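Long-range contacts in listeriolysin O (Listeria monocytogenes, PDB 4CDB), which perforates cholesterol-containing host membranes by binding them, changing conformation and assembling into oligomeric pores that cause cytolysis: residues D43-V48 with N365-E370; K17-E22 with A235-Q240; A375-K380 with L465-N470; L114-D119 with I130-A135; Y159-A164 with G335-R340. All blocks are in the same frame, centred on the assembly; numbering follows the deposited sequence.

Interaction 1 (D43-V48 with N365-E370); sequences DAVTNV and NSEYIE. With NA (sodium ion), chain K; NA (sodium ion), chain R.
The loop 43-48 runs in roughly the same direction as strand 365-370, their end-to-end lines 38° apart, and one backbone bond ties them, Glu367 N giving its hydrogen to Asp43 O at 3.1 Å. Glu367 then reaches back over the loop: with CG beside its own backbone N (chi1 -62°) and the chain extended beyond, OE1 accepts from Val45 N at 2.9 Å, met nearly head-on. Asp43 and Val45, two residues apart in the loop, are thus both gripped by Glu367, once through its amide and once through its carboxylate, which also has a long, weak ion pair with Lys67. The strand belongs to the long strand 362-385 of the mixed sheet, and the loop leaves strand 39-41, its parallel neighbour there. Val45 lays CG2 over the strand backbone, 3.6 Å from Tyr368 N, while its CG1 meets Ile369 CG1 at 3.9 Å, the two side chains crossing at a slant. Ile369 CD1 goes on to touch Asn47 O. At the other end, a water donates both to Asp43 OD2 and to Glu367 O. The same OD2 binds a sodium ion at 2.7 Å; Tyr368 OH holds a different sodium ion, together with Glu171 and Gln178.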
# COMPACT_ATOMS: atom_id res chain seq x y z
N ASP A 43 -12.30 -9.48 5.80
CA ASP A 43 -12.87 -10.58 5.04
C ASP A 43 -12.35 -11.93 5.51
O ASP A 43 -11.23 -12.03 6.02
CB ASP A 43 -12.58 -10.43 3.55
CG ASP A 43 -13.27 -9.24 2.93
OD1 ASP A 43 -14.24 -8.73 3.54
OD2 ASP A 43 -12.86 -8.82 1.83
N ALA A 44 -13.16 -12.96 5.34
CA ALA A 44 -12.73 -14.33 5.55
C ALA A 44 -12.65 -15.03 4.19
O ALA A 44 -13.66 -15.14 3.50
CB ALA A 44 -13.70 -15.06 6.46
N VAL A 45 -11.46 -15.48 3.81
CA VAL A 45 -11.30 -16.18 2.54
C VAL A 45 -11.71 -17.64 2.68
O VAL A 45 -11.01 -18.42 3.32
CB VAL A 45 -9.86 -16.10 2.01
CG1 VAL A 45 -9.71 -16.95 0.75
CG2 VAL A 45 -9.48 -14.66 1.72
N THR A 46 -12.83 -18.00 2.07
CA THR A 46 -13.37 -19.36 2.17
C THR A 46 -12.59 -20.34 1.30
O THR A 46 -12.38 -21.49 1.69
CB THR A 46 -14.85 -19.41 1.76
OG1 THR A 46 -15.00 -18.96 0.41
CG2 THR A 46 -15.69 -18.53 2.68
N ASN A 47 -12.17 -19.89 0.12
CA ASN A 47 -11.47 -20.76 -0.82
C ASN A 47 -10.60 -19.96 -1.78
O ASN A 47 -10.81 -18.77 -1.98
CB ASN A 47 -12.47 -21.61 -1.60
CG ASN A 47 -13.26 -20.81 -2.61
OD1 ASN A 47 -12.94 -20.80 -3.80
ND2 ASN A 47 -14.29 -20.12 -2.14
N VAL A 48 -9.62 -20.63 -2.39
CA VAL A 48 -8.74 -20.00 -3.36
C VAL A 48 -8.87 -20.66 -4.73
O VAL A 48 -8.64 -21.86 -4.86
CB VAL A 48 -7.27 -20.05 -2.91
CG1 VAL A 48 -6.36 -19.52 -4.01
CG2 VAL A 48 -7.09 -19.27 -1.62
N ASN A 365 -7.51 -7.49 11.68
CA ASN A 365 -7.20 -8.76 11.04
C ASN A 365 -8.06 -8.96 9.80
O ASN A 365 -9.27 -8.74 9.82
CB ASN A 365 -7.37 -9.93 12.01
CG ASN A 365 -8.82 -10.32 12.23
OD1 ASN A 365 -9.24 -11.40 11.83
ND2 ASN A 365 -9.58 -9.43 12.85
N SER A 366 -7.42 -9.36 8.70
CA SER A 366 -8.12 -9.53 7.44
C SER A 366 -7.44 -10.57 6.56
O SER A 366 -6.21 -10.62 6.48
CB SER A 366 -8.21 -8.20 6.69
OG SER A 366 -8.83 -8.36 5.43
N GLU A 367 -8.24 -11.40 5.91
CA GLU A 367 -7.72 -12.35 4.94
C GLU A 367 -8.04 -11.86 3.54
O GLU A 367 -9.08 -11.25 3.31
CB GLU A 367 -8.34 -13.74 5.16
CG GLU A 367 -8.03 -14.35 6.51
CD GLU A 367 -8.72 -15.69 6.71
OE1 GLU A 367 -9.55 -16.06 5.86
OE2 GLU A 367 -8.42 -16.37 7.71
N TYR A 368 -7.13 -12.12 2.60
CA TYR A 368 -7.33 -11.70 1.22
C TYR A 368 -6.64 -12.63 0.23
O TYR A 368 -5.73 -13.39 0.59
CB TYR A 368 -6.84 -10.26 1.03
CG TYR A 368 -5.35 -10.05 1.22
CD1 TYR A 368 -4.82 -9.83 2.48
CD2 TYR A 368 -4.49 -10.08 0.14
CE1 TYR A 368 -3.46 -9.64 2.66
CE2 TYR A 368 -3.13 -9.89 0.30
CZ TYR A 368 -2.62 -9.67 1.56
OH TYR A 368 -1.27 -9.48 1.73
N ILE A 369 -7.08 -12.58 -1.02
CA ILE A 369 -6.47 -13.37 -2.07
C ILE A 369 -5.45 -12.55 -2.84
O ILE A 369 -5.80 -11.55 -3.48
CB ILE A 369 -7.53 -13.91 -3.05
CG1 ILE A 369 -8.50 -14.85 -2.32
CG2 ILE A 369 -6.87 -14.63 -4.21
CD1 ILE A 369 -9.62 -15.37 -3.20
N GLU A 370 -4.19 -12.95 -2.77
CA GLU A 370 -3.14 -12.29 -3.53
C GLU A 370 -3.04 -12.91 -4.92
O GLU A 370 -2.78 -14.10 -5.06
CB GLU A 370 -1.80 -12.41 -2.81
CG GLU A 370 -0.65 -11.73 -3.53
CD GLU A 370 0.70 -12.06 -2.92
OE1 GLU A 370 1.06 -13.25 -2.88
OE2 GLU A 370 1.40 -11.12 -2.49
NA NA K . -0.78 -6.88 2.61
NA NA R . -12.75 -6.45 0.55
O HOH W 1 -10.12 -9.72 1.19

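Interaction 2 (K17-E22 with A235-Q240); sequences KKHADE and AVTKEQ. With NA (sodium ion), chain O.
His19, on helix 14-28, packs against Thr237, the N-cap residue of helix 238-243, so the N-terminal helix lies beside the start of a second helix in a contact at the protein surface. Thr237 and Gln240 form a capping box, although both of its bonds are weak: Gln240 N to Thr237 OG1 and Thr237 N to Gln240 OE1, each at 3.4 Å.

The apolar part is a CH-pi contact. Thr237 CG2 sits over the centre of the imidazole of His19, 3.8 Å from the ring centroid and 13° off the ring normal, and the two side chains run side by side in the same direction. Thr237 can serve both partners because its OG1 stands between the backbone N and carbonyl carbon (chi1 62°), turned to the cap, while CG2 faces the ring. The ND1 of His19 is buried here and has no polar partner in the model.

No direct hydrogen bond joins the segments; one water does the polar work. It donates to His19 O and to Glu22 OE1, and accepts from Lys238 N, an amide in the first turn of the second helix.

Charge is arranged more loosely. Lys238, bent at chi3, brings its aliphatic part alongside Glu22, with CE 4.3 Å from Glu22 CB, and its ammonium would probably temper the carboxylate without forming a salt bridge. Glu239 adds a like charge nearby, which the lysine probably helps to offset. The cap oxygen Gln240 OE1, besides its weak bond from Thr237 N, binds a sodium ion at 2.5 Å.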
# COMPACT_ATOMS: atom_id res chain seq x y z
N LYS A 17 -18.41 17.89 44.46
CA LYS A 17 -17.30 17.00 44.80
C LYS A 17 -17.80 15.57 44.91
O LYS A 17 -17.12 14.63 44.49
CB LYS A 17 -16.64 17.44 46.11
CG LYS A 17 -15.97 18.79 46.04
CD LYS A 17 -15.26 19.10 47.34
CE LYS A 17 -14.54 20.44 47.28
NZ LYS A 17 -13.86 20.75 48.56
N LYS A 18 -18.98 15.41 45.48
CA LYS A 18 -19.61 14.10 45.58
C LYS A 18 -19.90 13.52 44.20
O LYS A 18 -19.66 12.34 43.96
CB LYS A 18 -20.90 14.18 46.41
CG LYS A 18 -21.58 12.84 46.64
CD LYS A 18 -22.94 13.00 47.31
CE LYS A 18 -23.65 11.66 47.46
NZ LYS A 18 -25.04 11.81 47.95
N HIS A 19 -20.40 14.35 43.28
CA HIS A 19 -20.69 13.89 41.93
C HIS A 19 -19.41 13.50 41.18
O HIS A 19 -19.39 12.52 40.43
CB HIS A 19 -21.45 14.96 41.14
CG HIS A 19 -22.85 15.19 41.62
ND1 HIS A 19 -23.60 14.21 42.23
CD2 HIS A 19 -23.64 16.29 41.57
CE1 HIS A 19 -24.79 14.69 42.54
NE2 HIS A 19 -24.84 15.95 42.15
N ALA A 20 -18.34 14.27 41.40
CA ALA A 20 -17.06 13.98 40.76
C ALA A 20 -16.52 12.64 41.25
O ALA A 20 -16.01 11.84 40.46
CB ALA A 20 -16.06 15.10 41.04
N ASP A 21 -16.65 12.39 42.54
CA ASP A 21 -16.22 11.14 43.13
C ASP A 21 -17.06 9.96 42.62
O ASP A 21 -16.53 8.88 42.37
CB ASP A 21 -16.28 11.22 44.65
CG ASP A 21 -15.93 9.91 45.33
OD1 ASP A 21 -14.72 9.65 45.52
OD2 ASP A 21 -16.85 9.15 45.68
N GLU A 22 -18.36 10.18 42.45
CA GLU A 22 -19.23 9.15 41.90
C GLU A 22 -18.83 8.82 40.46
O GLU A 22 -18.87 7.66 40.05
CB GLU A 22 -20.70 9.58 41.95
CG GLU A 22 -21.30 9.64 43.34
CD GLU A 22 -22.73 10.14 43.33
OE1 GLU A 22 -23.19 10.58 42.25
OE2 GLU A 22 -23.39 10.09 44.39
N ALA A 235 -21.12 20.14 36.59
CA ALA A 235 -22.55 19.83 36.61
C ALA A 235 -22.85 18.43 36.08
O ALA A 235 -23.99 17.97 36.14
CB ALA A 235 -23.33 20.87 35.82
N VAL A 236 -21.83 17.75 35.57
CA VAL A 236 -22.01 16.41 35.02
C VAL A 236 -22.11 15.38 36.14
O VAL A 236 -21.38 15.46 37.14
CB VAL A 236 -20.87 16.03 34.06
CG1 VAL A 236 -21.13 14.66 33.43
CG2 VAL A 236 -20.70 17.09 32.98
N THR A 237 -23.03 14.43 35.99
CA THR A 237 -23.21 13.37 36.97
C THR A 237 -23.04 11.99 36.33
O THR A 237 -23.01 11.86 35.10
CB THR A 237 -24.60 13.44 37.64
OG1 THR A 237 -25.63 13.27 36.66
CG2 THR A 237 -24.78 14.79 38.32
N LYS A 238 -22.92 10.97 37.17
CA LYS A 238 -22.83 9.59 36.72
C LYS A 238 -24.08 9.19 35.95
O LYS A 238 -24.01 8.48 34.95
CB LYS A 238 -22.62 8.66 37.91
CG LYS A 238 -22.87 7.18 37.62
CD LYS A 238 -22.62 6.32 38.86
CE LYS A 238 -23.43 6.81 40.05
NZ LYS A 238 -23.17 6.00 41.27
N GLU A 239 -25.23 9.67 36.42
CA GLU A 239 -26.51 9.37 35.79
C GLU A 239 -26.57 9.87 34.36
O GLU A 239 -27.07 9.19 33.47
CB GLU A 239 -27.67 9.95 36.60
CG GLU A 239 -28.02 9.17 37.86
CD GLU A 239 -26.94 9.23 38.92
OE1 GLU A 239 -26.16 10.21 38.93
OE2 GLU A 239 -26.87 8.29 39.74
N GLN A 240 -26.04 11.07 34.13
CA GLN A 240 -26.01 11.64 32.79
C GLN A 240 -25.13 10.82 31.86
O GLN A 240 -25.50 10.57 30.71
CB GLN A 240 -25.53 13.10 32.84
CG GLN A 240 -26.47 14.02 33.60
CD GLN A 240 -25.87 15.40 33.84
OE1 GLN A 240 -24.79 15.71 33.34
NE2 GLN A 240 -26.57 16.22 34.61
NA NA O . -24.28 15.66 30.89
O HOH W 2 -22.21 11.73 39.79
O HOH W 3 -23.20 18.18 30.23

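Interaction 3 (A375-K380 with L465-N470); sequences AYTDGK and LVKNRN
Lys380 and Asn468 extend side by side from neighbouring strands, pointing the same way, with Asn468 OD1 lying 3.9 Å from Lys380 CB. Their polar ends are joined through a water that accepts from Lys380 NZ and donates to Asn468 OD1, an oxygen that also accepts from Asn382. Lys467 behaves differently: it leaves its backbone away from the partner, then bends at chi2 (53°) so that its chain crosses Thr377 at about a right angle. There NZ comes 3.7 Å from Thr377 CG2 and makes a weak bond to Asp378 O. The carboxylate of Asp378 is instead paired with Lys55. Beneath these side chains strands 362-385 and 468-475 begin a parallel pairing in the mixed sheet, bridged at Lys380 and Asn468. Lys380 N donates to Lys467 O at 2.8 Å from well above the carbonyl plane, whereas Arg469 N meets Lys380 O at 2.9 Å almost straight on. Gly379 lets the chains close in: its CA lies 3.2 Å from Val466 O in a CA-H...O contact, and that oxygen and Leu465 CD1 lie where glycine carries no side chain. There Leu465 spreads its methyls along the strand, CD1 against Gly379 CA and CD2 3.5 Å from Thr377 O.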
# COMPACT_ATOMS: atom_id res chain seq x y z
N ALA A 375 3.64 -13.50 -17.69
CA ALA A 375 3.40 -13.40 -19.13
C ALA A 375 4.53 -14.05 -19.93
O ALA A 375 5.70 -13.71 -19.75
CB ALA A 375 3.22 -11.94 -19.54
N TYR A 376 4.17 -14.97 -20.81
CA TYR A 376 5.15 -15.64 -21.66
C TYR A 376 4.93 -15.28 -23.13
O TYR A 376 3.89 -15.62 -23.70
CB TYR A 376 5.09 -17.15 -21.46
CG TYR A 376 5.44 -17.61 -20.06
CD1 TYR A 376 4.47 -17.69 -19.08
CD2 TYR A 376 6.74 -17.96 -19.73
CE1 TYR A 376 4.78 -18.11 -17.80
CE2 TYR A 376 7.06 -18.38 -18.45
CZ TYR A 376 6.08 -18.45 -17.49
OH TYR A 376 6.39 -18.87 -16.21
N THR A 377 5.90 -14.60 -23.73
CA THR A 377 5.78 -14.15 -25.11
C THR A 377 6.00 -15.30 -26.10
O THR A 377 6.85 -16.16 -25.87
CB THR A 377 6.78 -13.01 -25.42
OG1 THR A 377 6.76 -12.05 -24.36
CG2 THR A 377 6.42 -12.33 -26.74
N ASP A 378 5.24 -15.30 -27.19
CA ASP A 378 5.40 -16.29 -28.25
C ASP A 378 6.76 -16.15 -28.91
O ASP A 378 7.44 -15.14 -28.74
CB ASP A 378 4.29 -16.15 -29.30
CG ASP A 378 2.93 -16.52 -28.77
OD1 ASP A 378 2.86 -17.23 -27.74
OD2 ASP A 378 1.92 -16.11 -29.38
N GLY A 379 7.15 -17.16 -29.68
CA GLY A 379 8.43 -17.15 -30.36
C GLY A 379 8.44 -17.95 -31.64
O GLY A 379 7.56 -18.78 -31.88
N LYS A 380 9.45 -17.71 -32.48
CA LYS A 380 9.57 -18.40 -33.75
C LYS A 380 10.92 -19.09 -33.87
O LYS A 380 11.93 -18.60 -33.37
CB LYS A 380 9.38 -17.42 -34.91
CG LYS A 380 8.02 -16.75 -34.96
CD LYS A 380 7.94 -15.72 -36.08
CE LYS A 380 8.24 -16.35 -37.43
NZ LYS A 380 8.18 -15.37 -38.54
N LEU A 465 12.78 -20.62 -24.82
CA LEU A 465 11.93 -20.00 -25.83
C LEU A 465 12.31 -18.53 -26.00
O LEU A 465 12.21 -17.74 -25.06
CB LEU A 465 10.46 -20.12 -25.45
CG LEU A 465 9.47 -19.36 -26.34
CD1 LEU A 465 9.57 -19.87 -27.77
CD2 LEU A 465 8.05 -19.48 -25.81
N VAL A 466 12.75 -18.17 -27.20
CA VAL A 466 13.09 -16.79 -27.51
C VAL A 466 12.17 -16.24 -28.60
O VAL A 466 11.37 -16.97 -29.17
CB VAL A 466 14.55 -16.65 -27.97
CG1 VAL A 466 15.49 -17.04 -26.84
CG2 VAL A 466 14.81 -17.51 -29.20
N LYS A 467 12.29 -14.94 -28.89
CA LYS A 467 11.45 -14.31 -29.90
C LYS A 467 11.74 -14.87 -31.29
O LYS A 467 10.83 -15.28 -32.01
CB LYS A 467 11.62 -12.79 -29.87
CG LYS A 467 10.51 -12.04 -30.59
CD LYS A 467 9.15 -12.47 -30.06
CE LYS A 467 8.01 -11.77 -30.78
NZ LYS A 467 6.69 -12.36 -30.40
N ASN A 468 13.01 -14.87 -31.66
CA ASN A 468 13.44 -15.44 -32.93
C ASN A 468 14.72 -16.25 -32.81
O ASN A 468 15.80 -15.68 -32.63
CB ASN A 468 13.61 -14.34 -33.99
CG ASN A 468 12.29 -13.82 -34.51
OD1 ASN A 468 11.71 -14.39 -35.44
ND2 ASN A 468 11.80 -12.74 -33.92
N ARG A 469 14.60 -17.57 -32.87
CA ARG A 469 15.76 -18.44 -32.93
C ARG A 469 16.02 -18.85 -34.37
O ARG A 469 15.22 -19.56 -34.98
CB ARG A 469 15.56 -19.69 -32.05
CG ARG A 469 16.73 -20.66 -32.10
CD ARG A 469 16.55 -21.82 -31.13
NE ARG A 469 16.40 -21.36 -29.75
CZ ARG A 469 17.42 -21.06 -28.96
NH1 ARG A 469 18.67 -21.16 -29.39
NH2 ARG A 469 17.19 -20.64 -27.72
N ASN A 470 17.14 -18.39 -34.92
CA ASN A 470 17.47 -18.65 -36.32
C ASN A 470 18.44 -19.82 -36.48
O ASN A 470 19.63 -19.70 -36.17
CB ASN A 470 18.04 -17.40 -36.98
CG ASN A 470 17.13 -16.20 -36.82
OD1 ASN A 470 16.12 -16.06 -37.52
ND2 ASN A 470 17.48 -15.31 -35.89
O HOH W 4 12.37 -19.62 -30.16
O HOH W 5 10.28 -13.63 -37.53

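Interaction 4 (L114-D119 with I130-A135); sequences LTLSID and IVVKNA. With NA (sodium ion), chain L; NA (sodium ion), chain M.
Leu114 and Val132 stand side by side across a beta hairpin, strands 114-118 and 129-132, at the margin of the large antiparallel sheet. Their hydrogen-bonded pair, the non-hydrogen-bonded pair Thr115 with Val131 and the hydrogen-bonded pair Leu116 with Ile130 set the register. Four backbone bonds hold it, among them Val132 N to Leu114 O at 2.9 Å, which is almost straight.

The shape of the contact is made on the face bearing Leu114, Leu116, Ile130 and Val132. Val132 is the central knob: its CG2 touches Leu116 CD1 and Leu114 CD1, both at 3.9 Å, and so sits in the notch between the two leucines of the opposite strand. The leucines approach it differently. Leu114 lies alongside, while Leu116 comes over at a slant. Ile130 extends the row by placing CG2 against Leu116 CB. On the reverse face the fit is slighter, with Thr115 OG1 4.2 Å from Val131 CG2; that hydroxyl is bonded to Ala5 O.

Leu114 also packs where the chain turns back after the strand. Its chi1 of 51° sets CG between the backbone N and the carbonyl carbon, close to Ala135 CB, and chi2 then turns CD1 to Val132 and CD2 to Ala135. Helix 137-152 covers the leucine-bearing face, with Ala143 against both Leu116 and Val132 and Leu147 against Ile130. In the turn leading to that helix, Asn134 OD1 and Ala135 O bind two different sodium ions. The small methyl of Ala135 meets the leucine branch, its CB 3.6 Å from Leu114 CD2.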
# COMPACT_ATOMS: atom_id res chain seq x y z
N LEU A 114 -8.26 21.89 30.62
CA LEU A 114 -7.14 21.02 30.24
C LEU A 114 -5.94 21.85 29.79
O LEU A 114 -6.07 23.03 29.48
CB LEU A 114 -7.55 20.02 29.15
CG LEU A 114 -8.26 20.47 27.87
CD1 LEU A 114 -7.34 21.24 26.92
CD2 LEU A 114 -8.85 19.26 27.16
N THR A 115 -4.77 21.22 29.76
CA THR A 115 -3.57 21.89 29.27
C THR A 115 -3.14 21.30 27.94
O THR A 115 -2.96 20.08 27.82
CB THR A 115 -2.40 21.78 30.27
OG1 THR A 115 -2.78 22.36 31.52
CG2 THR A 115 -1.17 22.50 29.74
N LEU A 116 -3.00 22.16 26.94
CA LEU A 116 -2.50 21.74 25.63
C LEU A 116 -1.01 22.04 25.52
O LEU A 116 -0.52 23.04 26.06
CB LEU A 116 -3.25 22.46 24.51
CG LEU A 116 -4.72 22.09 24.34
CD1 LEU A 116 -5.34 22.91 23.22
CD2 LEU A 116 -4.87 20.60 24.08
N SER A 117 -0.29 21.16 24.83
CA SER A 117 1.14 21.34 24.61
C SER A 117 1.51 21.02 23.16
O SER A 117 0.97 20.09 22.57
CB SER A 117 1.94 20.47 25.57
OG SER A 117 3.32 20.50 25.27
N ILE A 118 2.44 21.79 22.61
CA ILE A 118 2.86 21.61 21.22
C ILE A 118 4.34 21.24 21.15
O ILE A 118 5.13 21.65 22.00
CB ILE A 118 2.56 22.89 20.38
CG1 ILE A 118 2.58 22.58 18.88
CG2 ILE A 118 3.54 24.02 20.73
CD1 ILE A 118 1.98 23.69 18.03
N ASP A 119 4.72 20.47 20.13
CA ASP A 119 6.08 19.96 20.04
C ASP A 119 6.98 20.70 19.03
O ASP A 119 8.00 20.16 18.59
CB ASP A 119 6.07 18.46 19.72
CG ASP A 119 5.52 18.16 18.34
OD1 ASP A 119 4.85 19.04 17.76
OD2 ASP A 119 5.75 17.04 17.84
N ILE A 130 -0.46 25.81 27.16
CA ILE A 130 -1.52 26.79 27.37
C ILE A 130 -2.75 26.14 28.01
O ILE A 130 -3.14 25.03 27.65
CB ILE A 130 -1.91 27.52 26.05
CG1 ILE A 130 -2.97 28.60 26.32
CG2 ILE A 130 -2.39 26.53 25.00
CD1 ILE A 130 -3.35 29.40 25.09
N VAL A 131 -3.34 26.82 28.99
CA VAL A 131 -4.52 26.31 29.67
C VAL A 131 -5.80 26.70 28.93
O VAL A 131 -5.99 27.87 28.58
CB VAL A 131 -4.59 26.84 31.12
CG1 VAL A 131 -5.81 26.28 31.83
CG2 VAL A 131 -3.33 26.47 31.88
N VAL A 132 -6.66 25.72 28.69
CA VAL A 132 -7.98 25.97 28.12
C VAL A 132 -9.02 25.77 29.21
O VAL A 132 -9.19 24.66 29.71
CB VAL A 132 -8.28 25.00 26.96
CG1 VAL A 132 -9.63 25.33 26.33
CG2 VAL A 132 -7.17 25.05 25.93
N LYS A 133 -9.72 26.84 29.58
CA LYS A 133 -10.68 26.80 30.68
C LYS A 133 -11.90 25.92 30.39
O LYS A 133 -12.24 25.05 31.18
CB LYS A 133 -11.11 28.22 31.07
CG LYS A 133 -10.43 28.76 32.32
CD LYS A 133 -8.93 28.48 32.29
CE LYS A 133 -8.25 28.99 33.55
NZ LYS A 133 -8.27 30.48 33.62
N ASN A 134 -12.55 26.17 29.26
CA ASN A 134 -13.66 25.34 28.83
C ASN A 134 -13.34 24.65 27.51
O ASN A 134 -13.40 25.25 26.44
CB ASN A 134 -14.94 26.17 28.69
CG ASN A 134 -16.16 25.32 28.38
OD1 ASN A 134 -16.17 24.12 28.63
ND2 ASN A 134 -17.19 25.94 27.82
N ALA A 135 -13.00 23.36 27.60
CA ALA A 135 -12.47 22.62 26.46
C ALA A 135 -13.52 22.24 25.41
O ALA A 135 -13.75 21.06 25.15
CB ALA A 135 -11.73 21.39 26.94
NA NA L . -18.15 22.67 28.10
NA NA M . -15.37 19.06 23.84
O HOH W 6 -16.21 16.29 24.47

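Interaction 5 (Y159-A164 with G335-R340); sequences YPNVSA and GATFNR
Ala164 N donates to Ala336 O at 2.8 Å, nearly straight along the carbonyl direction, and this is the one hydrogen bond between two loops. Loop 159-164 leads from helix 137-152 into strand 165-172; the other, loop 335-340, precedes strand 345-353. Both strands belong to the large antiparallel sheet, so this is a contact between two loops at the border of the sheet.

The same carbonyl oxygen gathers further neighbours. Ser163 CA lies 3.5 Å from Ala336 O in a CA-H...O contact, and Ala164 CB approaches that oxygen at 3.5 Å as well. One acceptor is therefore surrounded by two successive residues of the other loop, with the amide supplying the directional bond.

Next comes Thr337, whose methyl is its working end. CG2 stands anti to the backbone N (chi1 -68° for OG1) and reaches over the bend of the opposite loop, 3.9 Å from Pro160 O and 4.0 Å from Asn161 CA. It is also near Val162 O, so that a single methyl rests against three successive residues of backbone.

Farther out, strand 207-222 lies behind the contact. Ala164 packs on Gln215 and Tyr217, and the ring of Phe338 meets that of Tyr217 with the planes at about 35°. From loop 159-164, Val162 touches Pro121; from loop 335-340, Arg340 forms a salt bridge with Glu149 of helix 137-152, tying its loop to the helix from which the partner loop departs. Tyr217 also bonds back to loop 335-340, through its OH to Gly335 O.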
# COMPACT_ATOMS: atom_id res chain seq x y z
N TYR A 159 14.67 28.80 13.40
CA TYR A 159 14.54 27.50 12.76
C TYR A 159 13.87 27.64 11.40
O TYR A 159 12.66 27.45 11.29
CB TYR A 159 13.73 26.54 13.64
CG TYR A 159 14.30 26.34 15.03
CD1 TYR A 159 15.22 25.34 15.29
CD2 TYR A 159 13.90 27.16 16.08
CE1 TYR A 159 15.74 25.16 16.56
CE2 TYR A 159 14.42 26.99 17.35
CZ TYR A 159 15.33 25.98 17.59
OH TYR A 159 15.84 25.80 18.85
N PRO A 160 14.65 27.98 10.37
CA PRO A 160 14.09 28.18 9.03
C PRO A 160 13.56 26.89 8.40
O PRO A 160 12.41 26.86 7.96
CB PRO A 160 15.28 28.71 8.22
CG PRO A 160 16.49 28.23 8.96
CD PRO A 160 16.10 28.22 10.41
N ASN A 161 14.39 25.85 8.36
CA ASN A 161 14.02 24.62 7.68
C ASN A 161 13.97 23.39 8.58
O ASN A 161 14.84 22.52 8.51
CB ASN A 161 14.96 24.36 6.50
CG ASN A 161 15.04 25.54 5.55
OD1 ASN A 161 15.94 26.37 5.66
ND2 ASN A 161 14.09 25.62 4.62
N VAL A 162 12.96 23.32 9.43
CA VAL A 162 12.73 22.12 10.23
C VAL A 162 11.88 21.13 9.44
O VAL A 162 10.70 21.37 9.20
CB VAL A 162 12.05 22.44 11.57
CG1 VAL A 162 13.09 22.53 12.68
CG2 VAL A 162 11.24 23.73 11.47
N SER A 163 12.51 20.03 9.02
CA SER A 163 11.83 19.03 8.21
C SER A 163 10.64 18.42 8.95
O SER A 163 10.69 18.22 10.16
CB SER A 163 12.80 17.94 7.77
OG SER A 163 13.35 17.26 8.89
N ALA A 164 9.59 18.13 8.20
CA ALA A 164 8.40 17.51 8.77
C ALA A 164 8.70 16.08 9.17
O ALA A 164 9.60 15.44 8.62
CB ALA A 164 7.26 17.54 7.76
N GLY A 335 6.20 20.53 0.51
CA GLY A 335 5.58 20.33 1.81
C GLY A 335 6.46 19.67 2.85
O GLY A 335 6.01 19.37 3.95
N ALA A 336 7.73 19.45 2.50
CA ALA A 336 8.67 18.81 3.41
C ALA A 336 9.01 19.71 4.60
O ALA A 336 9.45 19.23 5.64
CB ALA A 336 9.93 18.41 2.67
N THR A 337 8.81 21.01 4.42
CA THR A 337 9.10 21.98 5.47
C THR A 337 7.87 22.83 5.82
O THR A 337 7.25 23.45 4.95
CB THR A 337 10.28 22.89 5.10
OG1 THR A 337 11.49 22.12 5.07
CG2 THR A 337 10.44 24.02 6.10
N PHE A 338 7.52 22.85 7.10
CA PHE A 338 6.39 23.63 7.60
C PHE A 338 6.60 25.13 7.45
O PHE A 338 7.69 25.65 7.71
CB PHE A 338 6.14 23.27 9.07
CG PHE A 338 5.19 24.21 9.78
CD1 PHE A 338 3.86 24.30 9.40
CD2 PHE A 338 5.63 24.98 10.84
CE1 PHE A 338 2.99 25.16 10.06
CE2 PHE A 338 4.77 25.83 11.51
CZ PHE A 338 3.45 25.92 11.11
N ASN A 339 5.55 25.83 7.02
CA ASN A 339 5.58 27.29 6.96
C ASN A 339 4.23 27.91 7.30
O ASN A 339 3.21 27.21 7.34
CB ASN A 339 6.08 27.78 5.59
CG ASN A 339 4.98 27.86 4.56
OD1 ASN A 339 4.28 28.87 4.45
ND2 ASN A 339 4.81 26.79 3.78
N ARG A 340 4.23 29.22 7.54
CA ARG A 340 3.05 29.93 8.03
C ARG A 340 1.83 29.83 7.11
O ARG A 340 0.70 29.74 7.58
CB ARG A 340 3.39 31.41 8.27
CG ARG A 340 2.36 32.16 9.11
CD ARG A 340 2.68 33.65 9.14
NE ARG A 340 1.95 34.35 10.19
CZ ARG A 340 2.51 34.85 11.29
NH1 ARG A 340 3.82 34.73 11.47
NH2 ARG A 340 1.77 35.47 12.20

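The five contacts show how local chemistry follows position in an elongated fold. Interaction 4 is the buried one, a hairpin held by regular backbone bonds and interlocking aliphatic groups; interaction 2, about 23 Å away between centres, lies at the surface and relies on a shared water and a ring-methyl contact. Interactions 1, 3 and 5 are intermediate in burial. Interactions 1 and 3 both use strand 362-385, one securing a loop through a glutamate, the other starting a parallel strand pair just after a glycine. Interaction 5 joins loops by a single bond and is linked to interaction 4 through helix 137-152. Interactions 2 and 3 lie farthest apart, their centres about 81 Å from each other.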